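Local coordinates for protein cryptic loci regulator 2 (Schizosaccharomyces pombe 972h-, PDB 5IKJ) that acts upstream of histone deacetylases to promote transcriptional silencing and nucleosome positioning at heterochromatin, as part of the SHREC repressor complex, at residues A[387-398]-A[486-496]. Residues are numbered along the deposited sequence; the frame is centred on the assembly and turned at random.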
ATOM      1  N   GLU A 387      -5.776  -9.718  13.465  1.00 59.12           N
ATOM      2  CA  GLU A 387      -5.353  -9.810  12.077  1.00 41.93           C
ATOM      3  C   GLU A 387      -5.667  -8.530  11.311  1.00 44.96           C
ATOM      4  O   GLU A 387      -6.582  -7.779  11.660  1.00 47.36           O
ATOM      5  CB  GLU A 387      -6.027 -11.001  11.393  1.00 52.56           C
ATOM      6  CG  GLU A 387      -5.615 -12.342  11.978  1.00 48.34           C
ATOM      7  CD  GLU A 387      -6.505 -13.483  11.529  1.00 59.35           C
ATOM      8  OE1 GLU A 387      -7.706 -13.243  11.282  1.00 54.52           O
ATOM      9  OE2 GLU A 387      -6.003 -14.623  11.422  1.00 53.50           O
ATOM     10  N   LYS A 388      -4.887  -8.298  10.260  1.00 41.72           N
ATOM     11  CA  LYS A 388      -5.085  -7.186   9.344  1.00 41.39           C
ATOM     12  C   LYS A 388      -5.719  -7.704   8.059  1.00 50.69           C
ATOM     13  O   LYS A 388      -5.321  -8.752   7.542  1.00 48.19           O
ATOM     14  CB  LYS A 388      -3.752  -6.507   9.030  1.00 42.73           C
ATOM     15  CG  LYS A 388      -3.833  -5.024   8.705  1.00 41.33           C
ATOM     16  CD  LYS A 388      -2.437  -4.441   8.528  1.00 45.12           C
ATOM     17  CE  LYS A 388      -2.463  -2.928   8.380  1.00 46.94           C
ATOM     18  NZ  LYS A 388      -1.107  -2.341   8.561  1.00 50.65           N
ATOM     19  N   LEU A 389      -6.704  -6.969   7.546  1.00 44.68           N
ATOM     20  CA  LEU A 389      -7.410  -7.364   6.336  1.00 45.92           C
ATOM     21  C   LEU A 389      -7.416  -6.217   5.339  1.00 42.66           C
ATOM     22  O   LEU A 389      -7.457  -5.043   5.713  1.00 45.00           O
ATOM     23  CB  LEU A 389      -8.848  -7.801   6.636  1.00 39.40           C
ATOM     24  CG  LEU A 389      -8.991  -9.203   7.230  1.00 43.77           C
ATOM     25  CD1 LEU A 389     -10.404  -9.420   7.742  1.00 51.64           C
ATOM     26  CD2 LEU A 389      -8.628 -10.268   6.199  1.00 47.41           C
ATOM     27  N   TRP A 390      -7.378  -6.578   4.059  1.00 41.86           N
ATOM     28  CA  TRP A 390      -7.251  -5.614   2.979  1.00 42.48           C
ATOM     29  C   TRP A 390      -8.266  -5.893   1.880  1.00 47.47           C
ATOM     30  O   TRP A 390      -8.868  -6.969   1.807  1.00 45.29           O
ATOM     31  CB  TRP A 390      -5.858  -5.654   2.340  1.00 42.07           C
ATOM     32  CG  TRP A 390      -4.695  -5.272   3.218  1.00 51.67           C
ATOM     33  CD1 TRP A 390      -3.918  -6.115   3.970  1.00 45.01           C
ATOM     34  CD2 TRP A 390      -4.147  -3.958   3.402  1.00 47.83           C
ATOM     35  NE1 TRP A 390      -2.935  -5.404   4.614  1.00 43.37           N
ATOM     36  CE2 TRP A 390      -3.053  -4.080   4.284  1.00 49.09           C
ATOM     37  CE3 TRP A 390      -4.478  -2.692   2.911  1.00 44.22           C
ATOM     38  CZ2 TRP A 390      -2.293  -2.981   4.687  1.00 42.89           C
ATOM     39  CZ3 TRP A 390      -3.722  -1.603   3.314  1.00 51.22           C
ATOM     40  CH2 TRP A 390      -2.642  -1.755   4.192  1.00 44.33           C
ATOM     41  N   ILE A 391      -8.436  -4.898   1.011  1.00 47.12           N
ATOM     42  CA  ILE A 391      -8.991  -5.150  -0.310  1.00 43.89           C
ATOM     43  C   ILE A 391      -7.971  -5.946  -1.118  1.00 52.90           C
ATOM     44  O   ILE A 391      -6.754  -5.780  -0.958  1.00 50.05           O
ATOM     45  CB  ILE A 391      -9.361  -3.834  -1.019  1.00 41.74           C
ATOM     46  CG1 ILE A 391      -8.126  -2.940  -1.181  1.00 47.80           C
ATOM     47  CG2 ILE A 391     -10.457  -3.107  -0.242  1.00 44.76           C
ATOM     48  CD1 ILE A 391      -8.366  -1.681  -1.998  1.00 51.27           C
ATOM     49  N   ASN A 392      -8.466  -6.828  -1.986  1.00 48.11           N
ATOM     50  CA  ASN A 392      -7.647  -7.736  -2.790  1.00 46.16           C
ATOM     51  C   ASN A 392      -7.125  -8.889  -1.944  1.00 44.26           C
ATOM     52  O   ASN A 392      -6.295  -9.680  -2.424  1.00 44.33           O
ATOM     53  CB  ASN A 392      -6.467  -7.015  -3.452  1.00 39.86           C
ATOM     54  CG  ASN A 392      -5.931  -7.753  -4.662  1.00 47.02           C
ATOM     55  OD1 ASN A 392      -6.695  -8.243  -5.493  1.00 54.19           O
ATOM     56  ND2 ASN A 392      -4.608  -7.837  -4.766  1.00 49.30           N
ATOM     57  N   ASP A 393      -7.584  -9.014  -0.704  1.00 45.08           N
ATOM     58  CA  ASP A 393      -7.119 -10.026   0.231  1.00 39.65           C
ATOM     59  C   ASP A 393      -8.049 -11.237   0.199  1.00 46.38           C
ATOM     60  O   ASP A 393      -9.095 -11.235  -0.455  1.00 47.80           O
ATOM     61  CB  ASP A 393      -7.044  -9.426   1.640  1.00 46.99           C
ATOM     62  CG  ASP A 393      -6.300 -10.308   2.620  1.00 45.74           C
ATOM     63  OD1 ASP A 393      -5.578 -11.230   2.181  1.00 46.19           O
ATOM     64  OD2 ASP A 393      -6.438 -10.074   3.838  1.00 50.68           O
ATOM     65  N   LEU A 394      -7.649 -12.290   0.912  1.00 47.83           N
ATOM     66  CA  LEU A 394      -8.436 -13.510   1.039  1.00 39.58           C
ATOM     67  C   LEU A 394      -8.831 -13.690   2.497  1.00 49.46           C
ATOM     68  O   LEU A 394      -7.971 -13.657   3.383  1.00 52.02           O
ATOM     69  CB  LEU A 394      -7.645 -14.727   0.548  1.00 44.78           C
ATOM     70  CG  LEU A 394      -6.962 -14.563  -0.812  1.00 46.49           C
ATOM     71  CD1 LEU A 394      -6.068 -15.755  -1.114  1.00 45.73           C
ATOM     72  CD2 LEU A 394      -7.995 -14.372  -1.915  1.00 51.13           C
ATOM     73  N   CYS A 395     -10.128 -13.880   2.745  1.00 49.58           N
ATOM     74  CA  CYS A 395     -10.639 -13.989   4.103  1.00 41.33           C
ATOM     75  C   CYS A 395     -11.651 -15.122   4.194  1.00 55.39           C
ATOM     76  O   CYS A 395     -12.314 -15.471   3.213  1.00 49.82           O
ATOM     77  CB  CYS A 395     -11.292 -12.678   4.564  1.00 55.78           C
ATOM     78  SG  CYS A 395     -12.881 -12.319   3.769  1.00 64.02           S
ATOM     79  N   VAL A 396     -11.761 -15.690   5.391  1.00 53.58           N
ATOM     80  CA  VAL A 396     -12.742 -16.725   5.693  1.00 54.17           C
ATOM     81  C   VAL A 396     -14.028 -16.053   6.150  1.00 47.28           C
ATOM     82  O   VAL A 396     -13.998 -15.053   6.875  1.00 50.43           O
ATOM     83  CB  VAL A 396     -12.201 -17.688   6.770  1.00 58.43           C
ATOM     84  CG1 VAL A 396     -13.233 -18.753   7.119  1.00 50.15           C
ATOM     85  CG2 VAL A 396     -10.902 -18.335   6.307  1.00 50.48           C
ATOM     86  N   ILE A 397     -15.168 -16.605   5.729  1.00 52.00           N
ATOM     87  CA  ILE A 397     -16.472 -16.076   6.101  1.00 53.28           C
ATOM     88  C   ILE A 397     -17.352 -17.222   6.581  1.00 49.30           C
ATOM     89  O   ILE A 397     -17.141 -18.387   6.237  1.00 54.39           O
ATOM     90  CB  ILE A 397     -17.164 -15.325   4.940  1.00 62.70           C
ATOM     91  CG1 ILE A 397     -17.490 -16.286   3.789  1.00 50.38           C
ATOM     92  CG2 ILE A 397     -16.287 -14.174   4.463  1.00 56.14           C
ATOM     93  CD1 ILE A 397     -18.278 -15.655   2.662  1.00 60.08           C
ATOM     94  N   SER A 398     -18.352 -16.870   7.386  1.00 57.76           N
ATOM     95  CA  SER A 398     -19.346 -17.846   7.814  1.00 64.11           C
ATOM     96  C   SER A 398     -20.087 -18.402   6.606  1.00 63.90           C
ATOM     97  O   SER A 398     -20.545 -17.648   5.744  1.00 70.13           O
ATOM     98  CB  SER A 398     -20.337 -17.203   8.783  1.00 59.27           C
ATOM     99  OG  SER A 398     -19.675 -16.665   9.913  1.00 78.79           O
ATOM    100  N   CYS A 486     -21.243  -9.526   2.237  1.00 55.55           N
ATOM    101  CA  CYS A 486     -21.582  -9.919   3.592  1.00 54.12           C
ATOM    102  C   CYS A 486     -21.108  -8.845   4.557  1.00 51.69           C
ATOM    103  O   CYS A 486     -20.153  -8.118   4.261  1.00 53.22           O
ATOM    104  CB  CYS A 486     -20.942 -11.262   3.969  1.00 55.13           C
ATOM    105  SG  CYS A 486     -19.144 -11.202   4.139  1.00 61.24           S
ATOM    106  N   PRO A 487     -21.755  -8.713   5.710  1.00 48.71           N
ATOM    107  CA  PRO A 487     -21.289  -7.738   6.696  1.00 50.89           C
ATOM    108  C   PRO A 487     -20.005  -8.204   7.363  1.00 50.53           C
ATOM    109  O   PRO A 487     -19.666  -9.389   7.374  1.00 46.62           O
ATOM    110  CB  PRO A 487     -22.444  -7.663   7.700  1.00 48.80           C
ATOM    111  CG  PRO A 487     -23.087  -9.003   7.615  1.00 56.44           C
ATOM    112  CD  PRO A 487     -22.947  -9.444   6.179  1.00 52.26           C
ATOM    113  N   PHE A 488     -19.281  -7.233   7.921  1.00 49.28           N
ATOM    114  CA  PHE A 488     -18.097  -7.544   8.713  1.00 53.94           C
ATOM    115  C   PHE A 488     -18.402  -8.594   9.775  1.00 53.84           C
ATOM    116  O   PHE A 488     -17.513  -9.355  10.171  1.00 57.40           O
ATOM    117  CB  PHE A 488     -17.571  -6.256   9.352  1.00 48.44           C
ATOM    118  CG  PHE A 488     -16.233  -6.393  10.025  1.00 54.58           C
ATOM    119  CD1 PHE A 488     -15.228  -7.171   9.474  1.00 51.24           C
ATOM    120  CD2 PHE A 488     -15.974  -5.706  11.199  1.00 47.91           C
ATOM    121  CE1 PHE A 488     -13.997  -7.277  10.098  1.00 55.44           C
ATOM    122  CE2 PHE A 488     -14.748  -5.806  11.824  1.00 54.95           C
ATOM    123  CZ  PHE A 488     -13.757  -6.592  11.274  1.00 50.35           C
ATOM    124  N   ALA A 489     -19.655  -8.657  10.233  1.00 53.26           N
ATOM    125  CA  ALA A 489     -20.043  -9.631  11.249  1.00 58.08           C
ATOM    126  C   ALA A 489     -19.815 -11.067  10.791  1.00 55.73           C
ATOM    127  O   ALA A 489     -19.618 -11.956  11.626  1.00 60.72           O
ATOM    128  CB  ALA A 489     -21.512  -9.434  11.622  1.00 59.77           C
ATOM    129  N   ASP A 490     -19.846 -11.320   9.483  1.00 56.36           N
ATOM    130  CA  ASP A 490     -19.705 -12.670   8.952  1.00 49.60           C
ATOM    131  C   ASP A 490     -18.299 -12.970   8.453  1.00 51.57           C
ATOM    132  O   ASP A 490     -18.068 -14.055   7.911  1.00 48.67           O
ATOM    133  CB  ASP A 490     -20.718 -12.900   7.822  1.00 54.48           C
ATOM    134  CG  ASP A 490     -22.140 -13.038   8.334  1.00 55.23           C
ATOM    135  OD1 ASP A 490     -22.323 -13.558   9.453  1.00 60.47           O
ATOM    136  OD2 ASP A 490     -23.076 -12.627   7.618  1.00 66.45           O
ATOM    137  N   VAL A 491     -17.362 -12.042   8.614  1.00 50.11           N
ATOM    138  CA  VAL A 491     -15.955 -12.301   8.334  1.00 54.40           C
ATOM    139  C   VAL A 491     -15.325 -12.897   9.584  1.00 57.50           C
ATOM    140  O   VAL A 491     -15.411 -12.314  10.673  1.00 55.49           O
ATOM    141  CB  VAL A 491     -15.229 -11.015   7.907  1.00 55.05           C
ATOM    142  CG1 VAL A 491     -13.759 -11.300   7.626  1.00 58.82           C
ATOM    143  CG2 VAL A 491     -15.895 -10.411   6.681  1.00 53.00           C
ATOM    144  N   LEU A 492     -14.693 -14.058   9.432  1.00 56.86           N
ATOM    145  CA  LEU A 492     -14.138 -14.788  10.565  1.00 60.12           C
ATOM    146  C   LEU A 492     -12.651 -14.543  10.765  1.00 59.31           C
ATOM    147  O   LEU A 492     -12.169 -14.628  11.900  1.00 57.89           O
ATOM    148  CB  LEU A 492     -14.382 -16.291  10.390  1.00 54.58           C
ATOM    149  CG  LEU A 492     -15.845 -16.691  10.175  1.00 60.85           C
ATOM    150  CD1 LEU A 492     -15.970 -18.188   9.929  1.00 59.59           C
ATOM    151  CD2 LEU A 492     -16.707 -16.276  11.361  1.00 61.28           C
ATOM    152  N   GLY A 493     -11.918 -14.244   9.704  1.00 54.43           N
ATOM    153  CA  GLY A 493     -10.502 -13.969   9.828  1.00 56.13           C
ATOM    154  C   GLY A 493      -9.814 -14.107   8.484  1.00 59.06           C
ATOM    155  O   GLY A 493     -10.456 -14.254   7.445  1.00 61.17           O
ATOM    156  N   ARG A 494      -8.489 -14.047   8.536  1.00 52.33           N
ATOM    157  CA  ARG A 494      -7.687 -14.211   7.335  1.00 50.72           C
ATOM    158  C   ARG A 494      -7.710 -15.655   6.853  1.00 53.64           C
ATOM    159  O   ARG A 494      -7.826 -16.598   7.639  1.00 55.24           O
ATOM    160  CB  ARG A 494      -6.239 -13.804   7.590  1.00 59.16           C
ATOM    161  CG  ARG A 494      -6.003 -12.318   7.793  1.00 57.32           C
ATOM    162  CD  ARG A 494      -4.523 -12.041   8.027  1.00 53.66           C
ATOM    163  NE  ARG A 494      -3.691 -12.650   6.991  1.00 53.01           N
ATOM    164  CZ  ARG A 494      -2.364 -12.607   6.968  1.00 47.77           C
ATOM    165  NH1 ARG A 494      -1.695 -11.979   7.925  1.00 56.06           N
ATOM    166  NH2 ARG A 494      -1.705 -13.196   5.982  1.00 48.97           N
ATOM    167  N   TRP A 495      -7.595 -15.816   5.539  1.00 55.92           N
ATOM    168  CA  TRP A 495      -7.233 -17.092   4.941  1.00 53.28           C
ATOM    169  C   TRP A 495      -5.719 -17.143   4.801  1.00 54.38           C
ATOM    170  O   TRP A 495      -5.103 -16.189   4.316  1.00 53.94           O
ATOM    171  CB  TRP A 495      -7.904 -17.262   3.577  1.00 50.13           C
ATOM    172  CG  TRP A 495      -7.484 -18.492   2.822  1.00 50.94           C
ATOM    173  CD1 TRP A 495      -8.097 -19.712   2.833  1.00 51.38           C
ATOM    174  CD2 TRP A 495      -6.365 -18.614   1.933  1.00 48.80           C
ATOM    175  NE1 TRP A 495      -7.427 -20.585   2.009  1.00 54.74           N
ATOM    176  CE2 TRP A 495      -6.361 -19.937   1.446  1.00 49.42           C
ATOM    177  CE3 TRP A 495      -5.365 -17.736   1.508  1.00 45.28           C
ATOM    178  CZ2 TRP A 495      -5.396 -20.400   0.553  1.00 52.12           C
ATOM    179  CZ3 TRP A 495      -4.408 -18.198   0.621  1.00 46.55           C
ATOM    180  CH2 TRP A 495      -4.430 -19.517   0.153  1.00 54.88           C
ATOM    181  N   TYR A 496      -5.121 -18.246   5.237  1.00 56.26           N
ATOM    182  CA  TYR A 496      -3.680 -18.423   5.169  1.00 59.23           C
ATOM    183  C   TYR A 496      -3.332 -19.510   4.161  1.00 52.33           C
ATOM    184  O   TYR A 496      -4.080 -20.475   3.975  1.00 59.96           O
ATOM    185  CB  TYR A 496      -3.099 -18.782   6.542  1.00 52.50           C
ATOM    186  CG  TYR A 496      -3.262 -17.703   7.587  1.00 43.16           C
ATOM    187  CD1 TYR A 496      -2.411 -16.608   7.622  1.00 52.38           C
ATOM    188  CD2 TYR A 496      -4.260 -17.787   8.547  1.00 47.11           C
ATOM    189  CE1 TYR A 496      -2.555 -15.622   8.579  1.00 55.45           C
ATOM    190  CE2 TYR A 496      -4.411 -16.808   9.507  1.00 46.72           C
ATOM    191  CZ  TYR A 496      -3.555 -15.728   9.518  1.00 44.46           C
ATOM    192  OH  TYR A 496      -3.699 -14.747  10.472  1.00 48.23           O
TER
HETATM  193  O   HOH W   1      -4.813 -13.235   4.194  1.00 52.77           O
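Val396 and Gly493 form the hydrogen-bonded pair of an antiparallel strand pairing that illustrates how a beta bulge combines with a carboxylate accepting from one backbone N-H and one hydroxyl, in a domain probably of the SH3-like small-barrel kind. Val396 N donates to Gly493 O (2.8 Å), and Val396 O accepts from Leu492 N (2.8 Å). Val396 thus bonds two successive residues, the mark of a beta bulge, and the register is one residue out by the time Ile397 meets Val491. Beyond the bulge, Ser398 N donates to Asp490 O, in the last residue of the 3-10 segment 488-490 that leads into strand 491-494.

Glu387 reaches the same strand from strand 387-390. Its extended chain brings OE1 to Arg494 N (3.0 Å), which approaches from above the carboxylate plane, while OE2 meets Tyr496 OH at the ring edge in a hydrogen bond of doubtfully short length. With an alanine in place of Glu387, the Arg494 amide would probably lose this acceptor and the Tyr496 hydroxyl its mate. OE1 also lies 3.2 Å from Gly493 CA, where a side chain would clash.

Leu389 CD1 touches Val491 CG1 tip to tip (3.8 Å), and the Leu389 and Arg494 side chains slide past each other in opposite directions, with CD2 against CG. Farther out, Glu246 forms a salt bridge with Arg494 NH1. A bend at chi3 (51°) turns the end of the Arg494 chain, and Tyr496 CE1 lies 3.4 Å above the guanidinium plane, over its centre.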